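Local coordinates for glycine betaine/carnitine/choline ABC transporter%2C ATP-binding protein%2C putative (Staphylococcus aureus, PDB 5IIP) that probably energises, as the ATP-binding subunit, the osmolyte uptake system OpuC, which c-di-AMP inhibits, and carries a pair of CBS domains, at residues D[42-50]-D[63-73]; D[117-128]-D[140-150]. One frame throughout, in Å; residues are numbered along the deposited sequence.

Contact 1 (D[42-50]-D[63-73]); sequences IKPITIQAE and KRVDTIFVVDS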
# COMPACT_ATOMS: atom_id res chain seq x y z
N ILE D 42 9.98 -11.84 12.34
CA ILE D 42 11.02 -11.20 13.08
C ILE D 42 10.51 -9.90 13.63
O ILE D 42 9.50 -9.43 13.22
CB ILE D 42 12.20 -10.94 12.20
CG1 ILE D 42 11.76 -10.19 11.00
CG2 ILE D 42 12.81 -12.24 11.80
CD1 ILE D 42 12.87 -9.43 10.36
N LYS D 43 11.23 -9.33 14.56
CA LYS D 43 10.82 -8.08 15.15
C LYS D 43 10.97 -6.88 14.25
O LYS D 43 11.95 -6.72 13.55
CB LYS D 43 11.58 -7.83 16.44
CG LYS D 43 10.88 -8.38 17.63
CD LYS D 43 11.62 -8.00 18.87
CE LYS D 43 11.79 -6.51 18.97
NZ LYS D 43 11.44 -6.04 20.33
N PRO D 44 9.99 -5.99 14.27
CA PRO D 44 10.04 -4.79 13.45
C PRO D 44 10.64 -3.59 14.12
O PRO D 44 10.66 -3.48 15.30
CB PRO D 44 8.59 -4.52 13.14
CG PRO D 44 7.80 -5.36 14.03
CD PRO D 44 8.69 -6.16 14.89
N ILE D 45 11.11 -2.67 13.30
CA ILE D 45 11.68 -1.43 13.74
C ILE D 45 10.59 -0.41 13.63
O ILE D 45 9.96 -0.30 12.61
CB ILE D 45 12.82 -1.02 12.83
CG1 ILE D 45 13.86 -2.11 12.80
CG2 ILE D 45 13.42 0.29 13.28
CD1 ILE D 45 14.64 -2.25 14.08
N THR D 46 10.38 0.35 14.68
CA THR D 46 9.30 1.28 14.69
C THR D 46 9.68 2.64 15.08
O THR D 46 10.78 2.89 15.48
CB THR D 46 8.22 0.83 15.66
OG1 THR D 46 8.73 0.78 16.98
CG2 THR D 46 7.75 -0.48 15.32
N ILE D 47 8.71 3.52 14.92
CA ILE D 47 8.82 4.89 15.29
C ILE D 47 7.48 5.34 15.79
O ILE D 47 6.49 4.96 15.25
CB ILE D 47 9.30 5.78 14.14
CG1 ILE D 47 9.80 7.09 14.70
CG2 ILE D 47 8.22 6.05 13.14
CD1 ILE D 47 10.39 8.00 13.69
N GLN D 48 7.46 6.16 16.81
CA GLN D 48 6.22 6.66 17.34
C GLN D 48 5.68 7.71 16.41
O GLN D 48 6.41 8.34 15.72
CB GLN D 48 6.40 7.14 18.75
CG GLN D 48 6.89 6.07 19.66
CD GLN D 48 5.81 5.19 20.20
OE1 GLN D 48 4.75 5.64 20.51
NE2 GLN D 48 6.10 3.95 20.35
N ALA D 49 4.38 7.87 16.41
CA ALA D 49 3.70 8.82 15.53
C ALA D 49 4.02 10.28 15.73
O ALA D 49 3.94 11.04 14.82
CB ALA D 49 2.22 8.61 15.60
N GLU D 50 4.37 10.64 16.94
CA GLU D 50 4.66 12.01 17.26
C GLU D 50 6.02 12.46 16.84
O GLU D 50 6.32 13.62 16.85
CB GLU D 50 4.49 12.23 18.73
CG GLU D 50 3.13 11.83 19.23
CD GLU D 50 3.01 10.36 19.51
OE1 GLU D 50 3.97 9.64 19.30
OE2 GLU D 50 1.95 9.92 19.95
N LYS D 63 19.67 0.85 13.01
CA LYS D 63 19.35 -0.53 12.73
C LYS D 63 19.59 -0.89 11.27
O LYS D 63 19.53 -2.02 10.90
CB LYS D 63 17.92 -0.83 13.09
CG LYS D 63 17.67 -0.99 14.56
CD LYS D 63 17.28 0.30 15.19
CE LYS D 63 16.76 0.04 16.58
NZ LYS D 63 16.85 1.25 17.42
N ARG D 64 19.86 0.14 10.49
CA ARG D 64 20.19 0.03 9.08
C ARG D 64 19.24 -0.79 8.26
O ARG D 64 19.64 -1.70 7.57
N VAL D 65 17.99 -0.41 8.35
CA VAL D 65 16.93 -1.07 7.67
C VAL D 65 16.37 -0.15 6.63
O VAL D 65 16.51 1.02 6.68
CB VAL D 65 15.87 -1.51 8.65
CG1 VAL D 65 16.39 -2.66 9.43
CG2 VAL D 65 15.55 -0.42 9.63
N ASP D 66 15.71 -0.77 5.66
CA ASP D 66 15.05 -0.10 4.55
C ASP D 66 13.81 0.72 4.88
O ASP D 66 13.63 1.75 4.31
N THR D 67 12.96 0.27 5.77
CA THR D 67 11.85 1.09 6.22
C THR D 67 11.38 0.75 7.63
O THR D 67 11.74 -0.24 8.21
N ILE D 68 10.58 1.64 8.16
CA ILE D 68 10.09 1.55 9.49
C ILE D 68 8.60 1.65 9.54
O ILE D 68 7.98 2.19 8.68
CB ILE D 68 10.66 2.68 10.35
CG1 ILE D 68 10.49 3.99 9.63
CG2 ILE D 68 12.12 2.51 10.58
CD1 ILE D 68 11.06 5.15 10.36
N PHE D 69 8.08 1.14 10.61
CA PHE D 69 6.68 1.15 10.86
C PHE D 69 6.28 2.09 11.97
O PHE D 69 6.86 2.11 13.00
CB PHE D 69 6.26 -0.25 11.19
CG PHE D 69 6.58 -1.20 10.14
CD1 PHE D 69 5.71 -1.42 9.13
CD2 PHE D 69 7.76 -1.84 10.14
CE1 PHE D 69 6.00 -2.28 8.14
CE2 PHE D 69 8.07 -2.70 9.15
CZ PHE D 69 7.19 -2.93 8.14
N VAL D 70 5.24 2.87 11.71
CA VAL D 70 4.70 3.81 12.64
C VAL D 70 3.62 3.19 13.48
O VAL D 70 2.72 2.61 12.99
CB VAL D 70 4.09 4.98 11.90
CG1 VAL D 70 3.67 6.08 12.83
CG2 VAL D 70 5.05 5.52 10.90
N VAL D 71 3.73 3.35 14.78
CA VAL D 71 2.75 2.85 15.70
C VAL D 71 2.44 3.93 16.68
O VAL D 71 3.17 4.85 16.80
CB VAL D 71 3.25 1.67 16.50
CG1 VAL D 71 3.42 0.46 15.65
CG2 VAL D 71 4.53 2.00 17.18
N ASP D 72 1.32 3.79 17.36
CA ASP D 72 0.91 4.70 18.39
C ASP D 72 1.32 4.29 19.79
O ASP D 72 2.03 3.36 20.00
CB ASP D 72 -0.56 5.04 18.29
CG ASP D 72 -1.45 3.91 18.54
OD1 ASP D 72 -1.02 2.86 18.96
OD2 ASP D 72 -2.62 4.08 18.29
N SER D 73 0.82 4.99 20.77
CA SER D 73 1.18 4.75 22.15
C SER D 73 0.83 3.37 22.58
O SER D 73 1.48 2.82 23.41
CB SER D 73 0.53 5.75 23.07
OG SER D 73 0.90 5.51 24.39
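Strands 46-48 and 67-71 are the two parallel strands of a beta-alpha-beta unit in the first CBS domain, with helix 53-63 as the crossover. T46 faces F69, I47 faces V70 and Q48 faces V71. F69 N donates to I45 O at 3.1 Å, nearly straight at 175°. I47 N then gives to F69 O, and V71 N to I47 O at 3.2 Å; a weak bond from A49 N to V71 O ends the series as the strands diverge.

On the helix-covered face, I47 CG2 sits 3.9 Å from V70 CG2, the two side chains running side by side, and also reaches I68 CD1. With I47 CG1 anti to the backbone N (chi1 -163°), CG2 is the branch left for these neighbours, while A56 and I59 of helix 53-63 close over I47. I45 spreads its branches: CG2 meets I68 CG2 at 3.7 Å, CG1 meets V65 CG2, and CD1 lies against the aliphatic part of K63, the last residue of the helix before the Schellman motif at R64. On the face of T46 and F69, T46 CB lies 4.2 Å from V71 CG2; before the strand, P44 CB comes to 4.1 Å from F69 CD2.

Alternate residues along 45-49 thus pair their backbone with strand 67-71, while branched aliphatic side chains make an apolar surface on which the crossover helix rests.

Contact 2 (D[117-128]-D[140-150]); sequences VRTILKRNVRNV and LITRANVVDIV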
# COMPACT_ATOMS: atom_id res chain seq x y z
N VAL D 117 1.25 -17.12 1.57
CA VAL D 117 2.49 -17.23 0.84
C VAL D 117 2.42 -16.99 -0.66
O VAL D 117 3.30 -16.37 -1.19
CB VAL D 117 3.15 -18.57 1.10
CG1 VAL D 117 2.28 -19.67 0.62
CG2 VAL D 117 4.49 -18.63 0.42
N ARG D 118 1.39 -17.47 -1.32
CA ARG D 118 1.24 -17.27 -2.72
C ARG D 118 1.10 -15.80 -3.08
O ARG D 118 1.63 -15.35 -4.06
CB ARG D 118 0.06 -18.06 -3.25
CG ARG D 118 0.30 -19.54 -3.41
CD ARG D 118 -0.77 -20.17 -4.25
NE ARG D 118 -2.05 -20.18 -3.60
CZ ARG D 118 -2.80 -21.26 -3.45
NH1 ARG D 118 -2.39 -22.40 -3.94
NH2 ARG D 118 -3.95 -21.18 -2.84
N THR D 119 0.35 -15.07 -2.28
CA THR D 119 0.16 -13.66 -2.47
C THR D 119 1.45 -12.94 -2.28
O THR D 119 1.75 -12.04 -3.00
CB THR D 119 -0.87 -13.09 -1.49
OG1 THR D 119 -2.15 -13.58 -1.83
CG2 THR D 119 -0.95 -11.61 -1.52
N ILE D 120 2.20 -13.33 -1.28
CA ILE D 120 3.46 -12.70 -0.99
C ILE D 120 4.45 -12.90 -2.09
O ILE D 120 5.13 -12.00 -2.42
CB ILE D 120 4.05 -13.24 0.31
CG1 ILE D 120 3.16 -12.84 1.43
CG2 ILE D 120 5.46 -12.76 0.56
CD1 ILE D 120 3.60 -13.39 2.74
N LEU D 121 4.57 -14.12 -2.57
CA LEU D 121 5.50 -14.44 -3.64
C LEU D 121 5.11 -13.81 -4.95
O LEU D 121 5.93 -13.41 -5.71
CB LEU D 121 5.65 -15.94 -3.80
CG LEU D 121 6.31 -16.70 -2.68
CD1 LEU D 121 6.26 -18.18 -2.88
CD2 LEU D 121 7.70 -16.26 -2.48
N LYS D 122 3.83 -13.81 -5.23
CA LYS D 122 3.31 -13.26 -6.46
C LYS D 122 3.39 -11.75 -6.58
O LYS D 122 3.60 -11.23 -7.64
CB LYS D 122 1.90 -13.73 -6.69
CG LYS D 122 1.77 -15.09 -7.30
CD LYS D 122 0.33 -15.34 -7.69
CE LYS D 122 0.02 -16.78 -7.83
NZ LYS D 122 -1.42 -16.91 -7.58
N ARG D 123 3.15 -11.07 -5.50
CA ARG D 123 3.18 -9.65 -5.49
C ARG D 123 4.55 -9.14 -5.23
O ARG D 123 5.44 -9.88 -4.95
CB ARG D 123 2.27 -9.09 -4.43
CG ARG D 123 0.92 -9.69 -4.35
CD ARG D 123 -0.06 -8.96 -5.20
NE ARG D 123 -1.41 -9.25 -4.76
CZ ARG D 123 -2.46 -9.31 -5.55
NH1 ARG D 123 -2.35 -9.10 -6.84
NH2 ARG D 123 -3.64 -9.58 -5.04
N ASN D 124 4.70 -7.85 -5.32
CA ASN D 124 5.97 -7.24 -5.11
C ASN D 124 6.16 -6.62 -3.75
O ASN D 124 7.11 -5.94 -3.52
CB ASN D 124 6.18 -6.20 -6.17
CG ASN D 124 7.61 -6.06 -6.53
OD1 ASN D 124 8.39 -6.97 -6.35
ND2 ASN D 124 7.97 -4.89 -7.01
N VAL D 125 5.26 -6.89 -2.84
CA VAL D 125 5.34 -6.30 -1.54
C VAL D 125 6.41 -6.92 -0.68
O VAL D 125 6.36 -8.08 -0.36
CB VAL D 125 4.00 -6.46 -0.83
CG1 VAL D 125 2.93 -5.68 -1.55
CG2 VAL D 125 3.63 -7.93 -0.79
N ARG D 126 7.39 -6.09 -0.37
CA ARG D 126 8.56 -6.40 0.45
C ARG D 126 8.43 -6.65 1.95
O ARG D 126 9.10 -7.49 2.48
CB ARG D 126 9.61 -5.33 0.24
CG ARG D 126 9.93 -5.09 -1.20
CD ARG D 126 10.85 -3.91 -1.38
NE ARG D 126 11.23 -3.73 -2.77
CZ ARG D 126 12.03 -4.54 -3.45
NH1 ARG D 126 12.31 -4.27 -4.69
NH2 ARG D 126 12.55 -5.60 -2.89
N ASN D 127 7.61 -5.88 2.64
CA ASN D 127 7.46 -6.04 4.08
C ASN D 127 6.04 -6.25 4.47
O ASN D 127 5.24 -5.38 4.28
CB ASN D 127 7.93 -4.79 4.77
CG ASN D 127 9.31 -4.42 4.40
OD1 ASN D 127 9.53 -3.53 3.63
ND2 ASN D 127 10.25 -5.14 4.92
N VAL D 128 5.73 -7.39 5.02
CA VAL D 128 4.39 -7.67 5.43
C VAL D 128 4.25 -7.68 6.94
O VAL D 128 4.65 -8.60 7.61
CB VAL D 128 3.96 -9.03 4.89
CG1 VAL D 128 2.49 -9.24 5.07
CG2 VAL D 128 4.32 -9.14 3.43
N LEU D 140 7.07 -8.94 11.88
CA LEU D 140 7.27 -8.66 10.48
C LEU D 140 7.73 -9.83 9.64
O LEU D 140 8.62 -10.56 10.02
CB LEU D 140 8.31 -7.57 10.33
CG LEU D 140 8.64 -7.19 8.91
CD1 LEU D 140 7.47 -6.46 8.35
CD2 LEU D 140 9.87 -6.33 8.83
N ILE D 141 7.15 -9.98 8.47
CA ILE D 141 7.61 -10.99 7.56
C ILE D 141 8.02 -10.33 6.27
O ILE D 141 7.29 -9.61 5.70
CB ILE D 141 6.58 -12.09 7.34
CG1 ILE D 141 5.45 -11.60 6.52
CG2 ILE D 141 6.05 -12.58 8.66
CD1 ILE D 141 4.32 -12.59 6.41
N THR D 142 9.23 -10.57 5.84
CA THR D 142 9.71 -9.98 4.62
C THR D 142 9.55 -10.92 3.45
O THR D 142 9.48 -12.09 3.63
CB THR D 142 11.19 -9.61 4.73
OG1 THR D 142 11.96 -10.79 4.87
CG2 THR D 142 11.43 -8.77 5.92
N ARG D 143 9.48 -10.38 2.27
CA ARG D 143 9.38 -11.18 1.09
C ARG D 143 10.63 -12.01 0.93
O ARG D 143 10.60 -13.12 0.48
CB ARG D 143 9.13 -10.34 -0.13
CG ARG D 143 8.78 -11.16 -1.35
CD ARG D 143 8.49 -10.31 -2.54
NE ARG D 143 8.23 -11.10 -3.70
CZ ARG D 143 9.15 -11.75 -4.35
NH1 ARG D 143 10.39 -11.70 -3.97
NH2 ARG D 143 8.83 -12.44 -5.38
N ALA D 144 11.76 -11.45 1.32
CA ALA D 144 13.03 -12.12 1.19
C ALA D 144 13.09 -13.34 2.03
O ALA D 144 13.64 -14.32 1.64
CB ALA D 144 14.16 -11.21 1.54
N ASN D 145 12.53 -13.25 3.20
CA ASN D 145 12.51 -14.38 4.09
C ASN D 145 11.65 -15.54 3.62
O ASN D 145 11.98 -16.66 3.84
CB ASN D 145 12.11 -13.94 5.47
CG ASN D 145 13.19 -13.20 6.15
OD1 ASN D 145 14.34 -13.40 5.86
ND2 ASN D 145 12.82 -12.33 7.04
N VAL D 146 10.53 -15.24 3.00
CA VAL D 146 9.63 -16.24 2.50
C VAL D 146 10.29 -17.03 1.40
O VAL D 146 10.13 -18.20 1.32
CB VAL D 146 8.32 -15.61 2.04
CG1 VAL D 146 7.45 -16.62 1.33
CG2 VAL D 146 7.59 -15.02 3.20
N VAL D 147 11.04 -16.36 0.55
CA VAL D 147 11.75 -17.00 -0.52
C VAL D 147 12.81 -17.93 0.02
O VAL D 147 12.95 -19.02 -0.43
CB VAL D 147 12.43 -15.98 -1.44
CG1 VAL D 147 13.26 -16.64 -2.49
CG2 VAL D 147 11.43 -15.07 -2.10
N ASP D 148 13.56 -17.47 1.00
CA ASP D 148 14.62 -18.27 1.59
C ASP D 148 14.13 -19.54 2.26
O ASP D 148 14.72 -20.57 2.12
CB ASP D 148 15.37 -17.45 2.64
CG ASP D 148 16.38 -16.50 2.06
OD1 ASP D 148 17.17 -16.88 1.22
OD2 ASP D 148 16.40 -15.34 2.48
N ILE D 149 13.06 -19.41 3.02
CA ILE D 149 12.45 -20.52 3.71
C ILE D 149 11.89 -21.53 2.77
O ILE D 149 12.08 -22.71 2.90
CB ILE D 149 11.21 -20.04 4.48
CG2 ILE D 149 10.61 -21.14 5.31
N VAL D 150 11.16 -21.01 1.83
CA VAL D 150 10.53 -21.85 0.87
C VAL D 150 11.60 -22.59 0.10
O VAL D 150 11.52 -23.78 -0.08
CB VAL D 150 9.58 -21.00 0.01
CG1 VAL D 150 9.62 -21.28 -1.46
CG2 VAL D 150 8.19 -21.13 0.50
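V117 starts the contact on helix 114-122, its CG2 meeting V146 CG1 at 3.7 Å. One turn on, I120 divides its branches: CG2 reaches V146 CG2, and CD1 meets I141 CD1 at 3.8 Å, the side chains crossing at about a right angle. L121 CD2 touches both V146 CG1 and V147 CG2. L121 O accepts from R143 NH2 at 3.1 Å, and R123 O takes R143 NE at 3.3 Å, nearly along the C=O axis. R143 gets there because its chain leaves anti to the backbone N (chi1 -170°) and stays extended to NE; both oxygens lie at the guanidinium edge, somewhat out of its plane, and probably limit its rotation, and the bonds tie down the end of helix 114-122.

R143 N donates to R126 O at 2.9 Å. N127 then packs its CB on L140 CD1, opposite T142, which N-caps helix 143-153 through N145 N to T142 OG1. V128 and I141 form a hydrogen-bonded antiparallel pair, V128 N to I141 O being 2.8 Å.

Segments 117-122 and 143-150 of the two helices cross at -113° beside the 127-131/137-142 hairpin; Y105 touches I120 and V128, and R123 salt-bridges D85 of the second subunit.

In the fold
Contact 1 closes before contact 2 opens along the chain, and their centres lie 19 Å apart, one in each CBS domain range. Each belongs to its own three-stranded mixed sheet: contact 1 holds the parallel pair of 46-48, 67-71 and 77-82, whereas contact 2 holds part of the hairpin 127-131/137-142 in the sheet that 107-108 completes. The two meet directly. I42 O lies 2.8 Å from L140 N, a probable hydrogen bond, and F69 CZ packs against L140 CD1 at 3.5 Å, so the segment leading into the first sheet runs beside an outer strand of the second. This joins the tandem CBS domains into one compact module, as is usual for CBS pairs.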